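Local structure of ATP synthase epsilon chain (Caldalkalibacillus thermarum TA2.A1, 5IK2) at residues V6-P11 with A48-K53; R13-G18 with T59-S64; I22-A25 with G30-G33; G66-E69 with K74-I77. The protein probably serves as the epsilon subunit of the F1 sector in a proton-driven ATP synthase, which makes ATP from ADP, and itself binds ATP. The protein carries 2 engineered substitutions. All blocks are in the same frame, centred on the assembly; numbering follows the deposited sequence.

In the fold
All four contacts belong to the N-terminal beta-sandwich domain and divide into two ways of joining strands. Interactions 1 and 2 work across the interior by side chains alone: they link strands 4-9 and 14-17, neighbours in the sheet, to the facing pair 48-54 and 57-64, and I52 of the one packs on F16 of the other. Interactions 3 and 4 are hairpins, held by backbone hydrogen bonds. Interaction 1 and interaction 4 are buried, and D7 and K74 tie them together in a salt bridge; interaction 2 is partly buried, and interaction 3 has a solvent side with E31 and G33. Only interaction 4 adds a side-chain hydrogen bond across its segments, between E69 and N76.

Interaction 1: residues V6-P11 with A48-K53; sequences VDIVTP and APVRIK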
loop_
_atom_site.group_PDB
_atom_site.type_symbol
_atom_site.label_atom_id
_atom_site.label_comp_id
_atom_site.label_asym_id
_atom_site.label_seq_id
_atom_site.Cartn_x
_atom_site.Cartn_y
_atom_site.Cartn_z
ATOM N N VAL H 6 58.288 -18.549 32.759
ATOM C CA VAL H 6 57.854 -19.684 31.935
ATOM C C VAL H 6 56.678 -19.271 31.058
ATOM O O VAL H 6 55.734 -18.648 31.547
ATOM C CB VAL H 6 57.398 -20.887 32.796
ATOM C CG1 VAL H 6 57.190 -22.127 31.928
ATOM C CG2 VAL H 6 58.398 -21.176 33.907
ATOM N N ASP H 7 56.740 -19.631 29.775
ATOM C CA ASP H 7 55.631 -19.446 28.837
ATOM C C ASP H 7 55.312 -20.768 28.140
ATOM O O ASP H 7 56.170 -21.328 27.455
ATOM C CB ASP H 7 55.979 -18.389 27.776
ATOM C CG ASP H 7 55.894 -16.954 28.298
ATOM O OD1 ASP H 7 55.454 -16.720 29.442
ATOM O OD2 ASP H 7 56.275 -16.042 27.538
ATOM N N ILE H 8 54.089 -21.265 28.338
ATOM C CA ILE H 8 53.542 -22.374 27.553
ATOM C C ILE H 8 52.567 -21.764 26.547
ATOM O O ILE H 8 51.584 -21.132 26.937
ATOM C CB ILE H 8 52.840 -23.426 28.441
ATOM C CG1 ILE H 8 53.877 -24.140 29.317
ATOM C CG2 ILE H 8 52.073 -24.439 27.587
ATOM C CD1 ILE H 8 53.296 -24.935 30.466
ATOM N N VAL H 9 52.850 -21.968 25.261
ATOM C CA VAL H 9 52.168 -21.279 24.163
ATOM C C VAL H 9 51.760 -22.285 23.072
ATOM O O VAL H 9 52.406 -23.321 22.899
ATOM C CB VAL H 9 53.093 -20.168 23.593
ATOM C CG1 VAL H 9 52.530 -19.539 22.323
ATOM C CG2 VAL H 9 53.339 -19.097 24.651
ATOM N N THR H 10 50.666 -21.980 22.371
ATOM C CA THR H 10 50.247 -22.703 21.163
ATOM C C THR H 10 50.269 -21.718 19.980
ATOM O O THR H 10 50.546 -20.534 20.179
ATOM C CB THR H 10 48.839 -23.326 21.341
ATOM O OG1 THR H 10 47.839 -22.300 21.335
ATOM C CG2 THR H 10 48.750 -24.112 22.643
ATOM N N PRO H 11 49.989 -22.195 18.745
ATOM C CA PRO H 11 49.865 -21.258 17.615
ATOM C C PRO H 11 48.811 -20.150 17.773
ATOM O O PRO H 11 48.959 -19.082 17.172
ATOM C CB PRO H 11 49.484 -22.173 16.447
ATOM C CG PRO H 11 50.109 -23.474 16.783
ATOM C CD PRO H 11 50.030 -23.594 18.277
ATOM N N ALA H 48 52.618 -35.448 27.103
ATOM C CA ALA H 48 52.554 -35.714 28.540
ATOM C C ALA H 48 52.180 -34.445 29.319
ATOM O O ALA H 48 52.181 -33.349 28.747
ATOM C CB ALA H 48 53.894 -36.255 29.020
ATOM N N PRO H 49 51.841 -34.585 30.620
ATOM C CA PRO H 49 51.611 -33.388 31.438
ATOM C C PRO H 49 52.900 -32.622 31.742
ATOM O O PRO H 49 53.920 -33.242 32.046
ATOM C CB PRO H 49 51.009 -33.949 32.737
ATOM C CG PRO H 49 50.552 -35.325 32.404
ATOM C CD PRO H 49 51.501 -35.815 31.357
ATOM N N VAL H 50 52.844 -31.293 31.644
ATOM C CA VAL H 50 53.936 -30.415 32.074
ATOM C C VAL H 50 53.574 -29.876 33.457
ATOM O O VAL H 50 52.577 -29.167 33.602
ATOM C CB VAL H 50 54.154 -29.241 31.091
ATOM C CG1 VAL H 50 55.256 -28.307 31.592
ATOM C CG2 VAL H 50 54.487 -29.766 29.699
ATOM N N ARG H 51 54.381 -30.218 34.460
ATOM C CA ARG H 51 54.117 -29.843 35.851
ATOM C C ARG H 51 54.977 -28.645 36.259
ATOM O O ARG H 51 56.207 -28.703 36.180
ATOM C CB ARG H 51 54.360 -31.047 36.770
ATOM C CG ARG H 51 54.279 -30.757 38.266
ATOM C CD ARG H 51 53.847 -31.978 39.072
ATOM N NE ARG H 51 54.394 -33.236 38.555
ATOM C CZ ARG H 51 55.630 -33.697 38.766
ATOM N NH1 ARG H 51 56.513 -33.019 39.501
ATOM N NH2 ARG H 51 55.992 -34.861 38.228
ATOM N N ILE H 52 54.312 -27.566 36.682
ATOM C CA ILE H 52 54.970 -26.334 37.125
ATOM C C ILE H 52 54.738 -26.158 38.624
ATOM O O ILE H 52 53.590 -26.064 39.063
ATOM C CB ILE H 52 54.421 -25.089 36.385
ATOM C CG1 ILE H 52 54.545 -25.264 34.867
ATOM C CG2 ILE H 52 55.160 -23.828 36.832
ATOM C CD1 ILE H 52 53.881 -24.166 34.063
ATOM N N LYS H 53 55.826 -26.111 39.396
ATOM C CA LYS H 53 55.769 -25.837 40.836
ATOM C C LYS H 53 56.067 -24.365 41.101
ATOM O O LYS H 53 57.146 -23.875 40.762
ATOM C CB LYS H 53 56.777 -26.698 41.602
ATOM C CG LYS H 53 56.365 -28.149 41.765
ATOM C CD LYS H 53 57.502 -28.978 42.340
ATOM C CE LYS H 53 57.129 -30.446 42.438
ATOM N NZ LYS H 53 58.331 -31.306 42.612
#
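V6 and I8 on strand 6-9 lie over I52 and V50 on strand 48-53, the two strands running roughly antiparallel with 153° between their directions. Their axes come no closer than 10.7 Å, and no hydrogen bond links the two segments. In register, I8 stands opposite V50 and V6 opposite I52, the CA atoms of V6 and I52 being 8.9 Å apart. Such spacing, bridged by side chains from both strands, is what the interior of a beta sandwich looks like, and here it joins opposing walls of the N-terminal domain. I8 makes two of the three contacts. Its CG1 branch sits beside the backbone N (chi1 -68°) and its chain is extended at chi2 (165°), which carries CD1 far out from the strand. There it meets I52 CD1 tip to tip at 3.7 Å. The same I8 CD1 also faces the CG1 branch of V50, at 4.1 Å. V6 joins in more loosely, its CG1 lying 4.4 Å from I52 CD1. F16 packs against both I8 and I52, and I77 touches I8 and V50, extending the apolar layer. D7, on the other side of its strand, turns away to form a salt bridge with K74.

Interaction 2: residues R13-G18 with T59-S64; sequences RKVFQG and TLIAVS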
loop_
_atom_site.group_PDB
_atom_site.type_symbol
_atom_site.label_atom_id
_atom_site.label_comp_id
_atom_site.label_asym_id
_atom_site.label_seq_id
_atom_site.Cartn_x
_atom_site.Cartn_y
_atom_site.Cartn_z
ATOM N N ARG H 13 47.166 -19.076 21.044
ATOM C CA ARG H 13 47.116 -18.319 22.309
ATOM C C ARG H 13 48.239 -18.673 23.287
ATOM O O ARG H 13 48.928 -19.683 23.123
ATOM C CB ARG H 13 45.766 -18.548 23.002
ATOM C CG ARG H 13 45.597 -19.950 23.574
ATOM C CD ARG H 13 44.137 -20.346 23.729
ATOM N NE ARG H 13 44.014 -21.722 24.216
ATOM C CZ ARG H 13 44.172 -22.114 25.482
ATOM N NH1 ARG H 13 44.461 -21.242 26.450
ATOM N NH2 ARG H 13 44.038 -23.403 25.787
ATOM N N LYS H 14 48.398 -17.828 24.306
ATOM C CA LYS H 14 49.264 -18.111 25.452
ATOM C C LYS H 14 48.440 -18.806 26.533
ATOM O O LYS H 14 47.366 -18.327 26.896
ATOM C CB LYS H 14 49.871 -16.824 26.011
ATOM C CG LYS H 14 50.777 -16.097 25.030
ATOM C CD LYS H 14 51.634 -15.059 25.735
ATOM C CE LYS H 14 52.583 -14.365 24.770
ATOM N NZ LYS H 14 53.498 -13.429 25.481
ATOM N N VAL H 15 48.959 -19.923 27.044
ATOM C CA VAL H 15 48.231 -20.798 27.971
ATOM C C VAL H 15 48.667 -20.587 29.421
ATOM O O VAL H 15 47.821 -20.489 30.310
ATOM C CB VAL H 15 48.415 -22.285 27.583
ATOM C CG1 VAL H 15 47.605 -23.198 28.502
ATOM C CG2 VAL H 15 48.026 -22.497 26.123
ATOM N N PHE H 16 49.979 -20.548 29.653
ATOM C CA PHE H 16 50.543 -20.299 30.984
ATOM C C PHE H 16 51.549 -19.152 30.931
ATOM O O PHE H 16 52.307 -19.026 29.968
ATOM C CB PHE H 16 51.226 -21.560 31.527
ATOM C CG PHE H 16 51.655 -21.449 32.966
ATOM C CD1 PHE H 16 50.779 -21.782 33.994
ATOM C CD2 PHE H 16 52.935 -21.004 33.296
ATOM C CE1 PHE H 16 51.169 -21.677 35.324
ATOM C CE2 PHE H 16 53.329 -20.896 34.622
ATOM C CZ PHE H 16 52.446 -21.235 35.637
ATOM N N GLN H 17 51.534 -18.324 31.975
ATOM C CA GLN H 17 52.498 -17.238 32.157
ATOM C C GLN H 17 52.759 -17.052 33.651
ATOM O O GLN H 17 51.813 -16.960 34.437
ATOM C CB GLN H 17 51.963 -15.933 31.561
ATOM C CG GLN H 17 51.999 -15.867 30.044
ATOM C CD GLN H 17 51.589 -14.502 29.513
ATOM O OE1 GLN H 17 50.543 -13.971 29.894
ATOM N NE2 GLN H 17 52.405 -13.926 28.631
ATOM N N GLY H 18 54.032 -17.000 34.037
ATOM C CA GLY H 18 54.412 -16.807 35.440
ATOM C C GLY H 18 55.835 -17.228 35.748
ATOM O O GLY H 18 56.508 -17.832 34.912
ATOM N N THR H 59 50.722 -26.958 39.162
ATOM C CA THR H 59 49.822 -26.803 38.014
ATOM C C THR H 59 50.239 -27.764 36.899
ATOM O O THR H 59 51.380 -27.718 36.438
ATOM C CB THR H 59 49.846 -25.356 37.473
ATOM O OG1 THR H 59 49.675 -24.433 38.555
ATOM C CG2 THR H 59 48.740 -25.133 36.445
ATOM N N LEU H 60 49.315 -28.634 36.485
ATOM C CA LEU H 60 49.524 -29.532 35.345
ATOM C C LEU H 60 48.908 -28.923 34.089
ATOM O O LEU H 60 47.764 -28.473 34.119
ATOM C CB LEU H 60 48.885 -30.899 35.606
ATOM C CG LEU H 60 49.353 -31.691 36.832
ATOM C CD1 LEU H 60 48.600 -33.010 36.919
ATOM C CD2 LEU H 60 50.852 -31.945 36.802
ATOM N N ILE H 61 49.676 -28.905 32.997
ATOM C CA ILE H 61 49.191 -28.495 31.678
ATOM C C ILE H 61 49.315 -29.697 30.744
ATOM O O ILE H 61 50.404 -30.249 30.588
ATOM C CB ILE H 61 50.001 -27.310 31.096
ATOM C CG1 ILE H 61 50.026 -26.126 32.080
ATOM C CG2 ILE H 61 49.429 -26.871 29.750
ATOM C CD1 ILE H 61 51.189 -26.136 33.051
ATOM N N ALA H 62 48.201 -30.097 30.134
ATOM C CA ALA H 62 48.193 -31.193 29.159
ATOM C C ALA H 62 48.802 -30.702 27.850
ATOM O O ALA H 62 48.195 -29.887 27.167
ATOM C CB ALA H 62 46.770 -31.691 28.929
ATOM N N VAL H 63 49.998 -31.191 27.518
ATOM C CA VAL H 63 50.731 -30.766 26.316
ATOM C C VAL H 63 50.918 -31.942 25.353
ATOM O O VAL H 63 51.302 -33.036 25.773
ATOM C CB VAL H 63 52.114 -30.171 26.684
ATOM C CG1 VAL H 63 52.924 -29.827 25.434
ATOM C CG2 VAL H 63 51.939 -28.943 27.572
ATOM N N SER H 64 50.649 -31.702 24.068
ATOM C CA SER H 64 50.876 -32.693 23.009
ATOM C C SER H 64 51.495 -32.031 21.777
ATOM O O SER H 64 51.104 -30.925 21.399
ATOM C CB SER H 64 49.565 -33.392 22.627
ATOM O OG SER H 64 48.755 -32.583 21.790
#
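F16 and V15 both send a carbon toward the strand 59-64 by placing it opposite their own backbone N: CG of F16 (chi1 -172°) and CG1 of V15 (chi1 -177°). I61 answers with two branches. Its CG2 meets V15 CG1 at 4.3 Å, while the other branch brings I61 CD1 to 4.5 Å from F16 CD1. Further along the ring, F16 CE1 has T59 CG2 as its neighbour at 4.4 Å; I61 and T59 both approach the ring obliquely. The contact is purely van der Waals: no hydrogen bond joins the segments, whose strand axes are 9.2 Å apart at closest approach. R13 lays its guanidinium against its near neighbour, V15 CG2 being 3.7 Å above the plane and offset toward the rim. The side chain of I61 is about 6 Å from that of E83, an ATP-binding residue of this protein, and S64 OG is hydrogen-bonded to the hydroxyl of T81, another one, although no ATP is bound to this chain. What lets two successive residues, V15 and F16, both take part is their common backbone partner, I8: the pair opposite that single residue forms a classic beta bulge in the pairing of strands 4-9 and 14-17 of the beta sandwich.

Interaction 3: residues I22-A25 with G30-G33; sequences IVIA and GELG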
loop_
_atom_site.group_PDB
_atom_site.type_symbol
_atom_site.label_atom_id
_atom_site.label_comp_id
_atom_site.label_asym_id
_atom_site.label_seq_id
_atom_site.Cartn_x
_atom_site.Cartn_y
_atom_site.Cartn_z
ATOM N N ILE H 22 60.523 -24.566 39.572
ATOM C CA ILE H 22 60.990 -25.627 38.678
ATOM C C ILE H 22 59.894 -25.993 37.669
ATOM O O ILE H 22 58.707 -25.962 37.999
ATOM C CB ILE H 22 61.454 -26.872 39.480
ATOM C CG1 ILE H 22 62.033 -27.947 38.549
ATOM C CG2 ILE H 22 60.324 -27.448 40.332
ATOM C CD1 ILE H 22 62.859 -28.997 39.263
ATOM N N VAL H 23 60.309 -26.326 36.446
ATOM C CA VAL H 23 59.407 -26.759 35.375
ATOM C C VAL H 23 59.739 -28.208 35.017
ATOM O O VAL H 23 60.783 -28.481 34.420
ATOM C CB VAL H 23 59.541 -25.859 34.123
ATOM C CG1 VAL H 23 58.600 -26.321 33.011
ATOM C CG2 VAL H 23 59.267 -24.406 34.485
ATOM N N ILE H 24 58.851 -29.131 35.390
ATOM C CA ILE H 24 59.041 -30.556 35.126
ATOM C C ILE H 24 58.389 -30.892 33.783
ATOM O O ILE H 24 57.165 -30.815 33.648
ATOM C CB ILE H 24 58.433 -31.443 36.244
ATOM C CG1 ILE H 24 58.904 -31.003 37.644
ATOM C CG2 ILE H 24 58.757 -32.916 36.003
ATOM C CD1 ILE H 24 60.396 -31.125 37.895
ATOM N N ALA H 25 59.213 -31.249 32.798
ATOM C CA ALA H 25 58.750 -31.594 31.450
ATOM C C ALA H 25 59.364 -32.918 31.006
ATOM O O ALA H 25 60.537 -33.184 31.281
ATOM C CB ALA H 25 59.117 -30.490 30.474
ATOM N N GLY H 30 64.493 -37.983 28.263
ATOM C CA GLY H 30 64.223 -38.151 29.692
ATOM C C GLY H 30 63.519 -36.963 30.323
ATOM O O GLY H 30 63.345 -35.922 29.686
ATOM N N GLU H 31 63.124 -37.129 31.584
ATOM C CA GLU H 31 62.426 -36.085 32.340
ATOM C C GLU H 31 63.375 -34.933 32.686
ATOM O O GLU H 31 64.341 -35.126 33.423
ATOM C CB GLU H 31 61.815 -36.673 33.621
ATOM C CG GLU H 31 61.077 -35.670 34.500
ATOM C CD GLU H 31 60.197 -36.339 35.542
ATOM O OE1 GLU H 31 59.136 -36.876 35.166
ATOM O OE2 GLU H 31 60.563 -36.319 36.738
ATOM N N LEU H 32 63.091 -33.750 32.139
ATOM C CA LEU H 32 63.835 -32.525 32.463
ATOM C C LEU H 32 63.259 -31.881 33.719
ATOM O O LEU H 32 62.052 -31.936 33.951
ATOM C CB LEU H 32 63.782 -31.507 31.310
ATOM C CG LEU H 32 64.757 -31.643 30.135
ATOM C CD1 LEU H 32 66.197 -31.412 30.579
ATOM C CD2 LEU H 32 64.608 -32.993 29.448
ATOM N N GLY H 33 64.139 -31.273 34.515
ATOM C CA GLY H 33 63.756 -30.459 35.672
ATOM C C GLY H 33 64.405 -29.095 35.546
ATOM O O GLY H 33 65.452 -28.843 36.143
#
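A25 and L32 form the tight part of this contact, a hydrogen-bonded antiparallel pair in which each backbone N-H reaches the other residue's carbonyl. L32 N donates to A25 O at 2.8 Å and A25 N to L32 O at 3.1 Å, and A25 itself is buried. The next pair, I24 with G33, is non-hydrogen-bonded, and a CA-H...O contact of 3.5 Å from I24 CA to L32 O adds to the backbone seam. The solvent side, by contrast, is made by G33 and E31, both exposed, and their side of the contact with the isoleucines is van der Waals only. Because G33 lacks a side chain, two isoleucines can lie against its main chain. I22 sends CG1 opposite its backbone N (chi1 -176°), which, with the chain extended, brings CD1 beside G33, 4.0 Å from its CA, and I24 CD1 comes to 4.1 Å from the same atom. Replacing I22 by an alanine would probably uncover the backbone of G33 on this side and leave I24 CD1 without a companion over the glycine. The side chain of E31 crosses that of I24 at a slant, its CD 3.7 Å from I24 CG2: a methyl of I24 against the end of the glutamate, with no hydrogen bond between them. On the other face A25 packs on L45, and L32 lies by an acidic side chain of a neighbouring protein chain. Backbone bonds from I24 to R51 continue the sheet beyond this pair. The whole is the turn-proximal part of the beta hairpin of strands 19-26 and 31-34, within the sandwich domain.

Interaction 4: residues G66-E69 with K74-I77; sequences GFLE and KVNI
L68 and E69 pair with I77 and N76 across a buried antiparallel beta hairpin, formed by strands 66-70 and 74-79 of the N-terminal beta sandwich. Strand 66-70 also pairs antiparallel with strand 41-44, and strand 74-79 pairs in parallel with strand 4-9. E69 and N76 are the hydrogen-bonded pair: E69 N donates to N76 O at 2.8 Å, and N76 N donates back to E69 O at 2.9 Å. L68 and I77 form the non-hydrogen-bonded pair, on the apolar face. There L68 CD1 lies across the side chain of I77, 3.4 Å from I77 CG1, and also reaches V75 CG1 at 3.9 Å. The other face carries the polar pair E69 and N76. Their side chains lie side by side and point the same way, the bend at chi2 of E69 (-135°) turning its carboxylate beside the amide, with the two planes only 18° apart. N76 ND2 donates one of its hydrogens to E69 OE1 at 2.9 Å, a partner close to the amide plane, so the bond helps to keep carboxylate and amide nearly coplanar. A leucine in place of N76 would probably leave E69 OE1 without its amide donor and K74 without one of its acceptors. E69 also has weak contacts, among them a long ion pair with R71 and others to a neighbouring protein chain. K74 makes its salt bridge with D7, and its NZ also donates to N76 OD1 at 3.2 Å, in the carbonyl plane on a lone pair.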
loop_
_atom_site.group_PDB
_atom_site.type_symbol
_atom_site.label_atom_id
_atom_site.label_comp_id
_atom_site.label_asym_id
_atom_site.label_seq_id
_atom_site.Cartn_x
_atom_site.Cartn_y
_atom_site.Cartn_z
ATOM N N GLY H 66 54.720 -30.911 21.202
ATOM C CA GLY H 66 55.480 -29.709 21.560
ATOM C C GLY H 66 56.960 -29.930 21.778
ATOM O O GLY H 66 57.432 -31.067 21.808
ATOM N N PHE H 67 57.688 -28.822 21.915
ATOM C CA PHE H 67 59.121 -28.844 22.218
ATOM C C PHE H 67 59.494 -27.756 23.228
ATOM O O PHE H 67 58.830 -26.718 23.317
ATOM C CB PHE H 67 59.959 -28.711 20.937
ATOM C CG PHE H 67 59.940 -27.336 20.321
ATOM C CD1 PHE H 67 58.883 -26.937 19.506
ATOM C CD2 PHE H 67 60.992 -26.444 20.537
ATOM C CE1 PHE H 67 58.866 -25.670 18.930
ATOM C CE2 PHE H 67 60.980 -25.178 19.965
ATOM C CZ PHE H 67 59.916 -24.790 19.158
ATOM N N LEU H 68 60.567 -28.017 23.972
ATOM C CA LEU H 68 61.064 -27.128 25.021
ATOM C C LEU H 68 62.190 -26.262 24.470
ATOM O O LEU H 68 62.983 -26.732 23.659
ATOM C CB LEU H 68 61.583 -27.967 26.192
ATOM C CG LEU H 68 62.131 -27.269 27.437
ATOM C CD1 LEU H 68 61.053 -26.456 28.138
ATOM C CD2 LEU H 68 62.711 -28.308 28.382
ATOM N N GLU H 69 62.245 -25.001 24.899
ATOM C CA GLU H 69 63.370 -24.108 24.590
ATOM C C GLU H 69 63.804 -23.370 25.857
ATOM O O GLU H 69 63.109 -22.468 26.331
ATOM C CB GLU H 69 63.005 -23.104 23.492
ATOM C CG GLU H 69 64.215 -22.343 22.939
ATOM C CD GLU H 69 64.011 -20.842 22.781
ATOM O OE1 GLU H 69 63.040 -20.279 23.329
ATOM O OE2 GLU H 69 64.848 -20.210 22.108
ATOM N N LYS H 74 64.908 -17.304 30.364
ATOM C CA LYS H 74 63.529 -17.616 29.955
ATOM C C LYS H 74 63.358 -19.098 29.604
ATOM O O LYS H 74 64.298 -19.739 29.136
ATOM C CB LYS H 74 63.167 -16.745 28.740
ATOM C CG LYS H 74 61.746 -16.870 28.200
ATOM C CD LYS H 74 60.705 -16.318 29.162
ATOM C CE LYS H 74 59.297 -16.469 28.605
ATOM N NZ LYS H 74 59.108 -15.754 27.312
ATOM N N VAL H 75 62.149 -19.620 29.829
ATOM C CA VAL H 75 61.779 -20.996 29.464
ATOM C C VAL H 75 60.514 -20.973 28.599
ATOM O O VAL H 75 59.452 -20.567 29.067
ATOM C CB VAL H 75 61.524 -21.865 30.719
ATOM C CG1 VAL H 75 61.066 -23.273 30.334
ATOM C CG2 VAL H 75 62.774 -21.924 31.587
ATOM N N ASN H 76 60.638 -21.415 27.345
ATOM C CA ASN H 76 59.511 -21.476 26.405
ATOM C C ASN H 76 59.120 -22.917 26.087
ATOM O O ASN H 76 59.984 -23.785 25.942
ATOM C CB ASN H 76 59.866 -20.753 25.103
ATOM C CG ASN H 76 59.995 -19.253 25.280
ATOM O OD1 ASN H 76 59.223 -18.631 26.011
ATOM N ND2 ASN H 76 60.969 -18.660 24.598
ATOM N N ILE H 77 57.813 -23.159 25.994
ATOM C CA ILE H 77 57.265 -24.419 25.489
ATOM C C ILE H 77 56.234 -24.085 24.409
ATOM O O ILE H 77 55.175 -23.536 24.708
ATOM C CB ILE H 77 56.630 -25.271 26.616
ATOM C CG1 ILE H 77 57.725 -25.833 27.531
ATOM C CG2 ILE H 77 55.800 -26.421 26.041
ATOM C CD1 ILE H 77 57.218 -26.425 28.828
#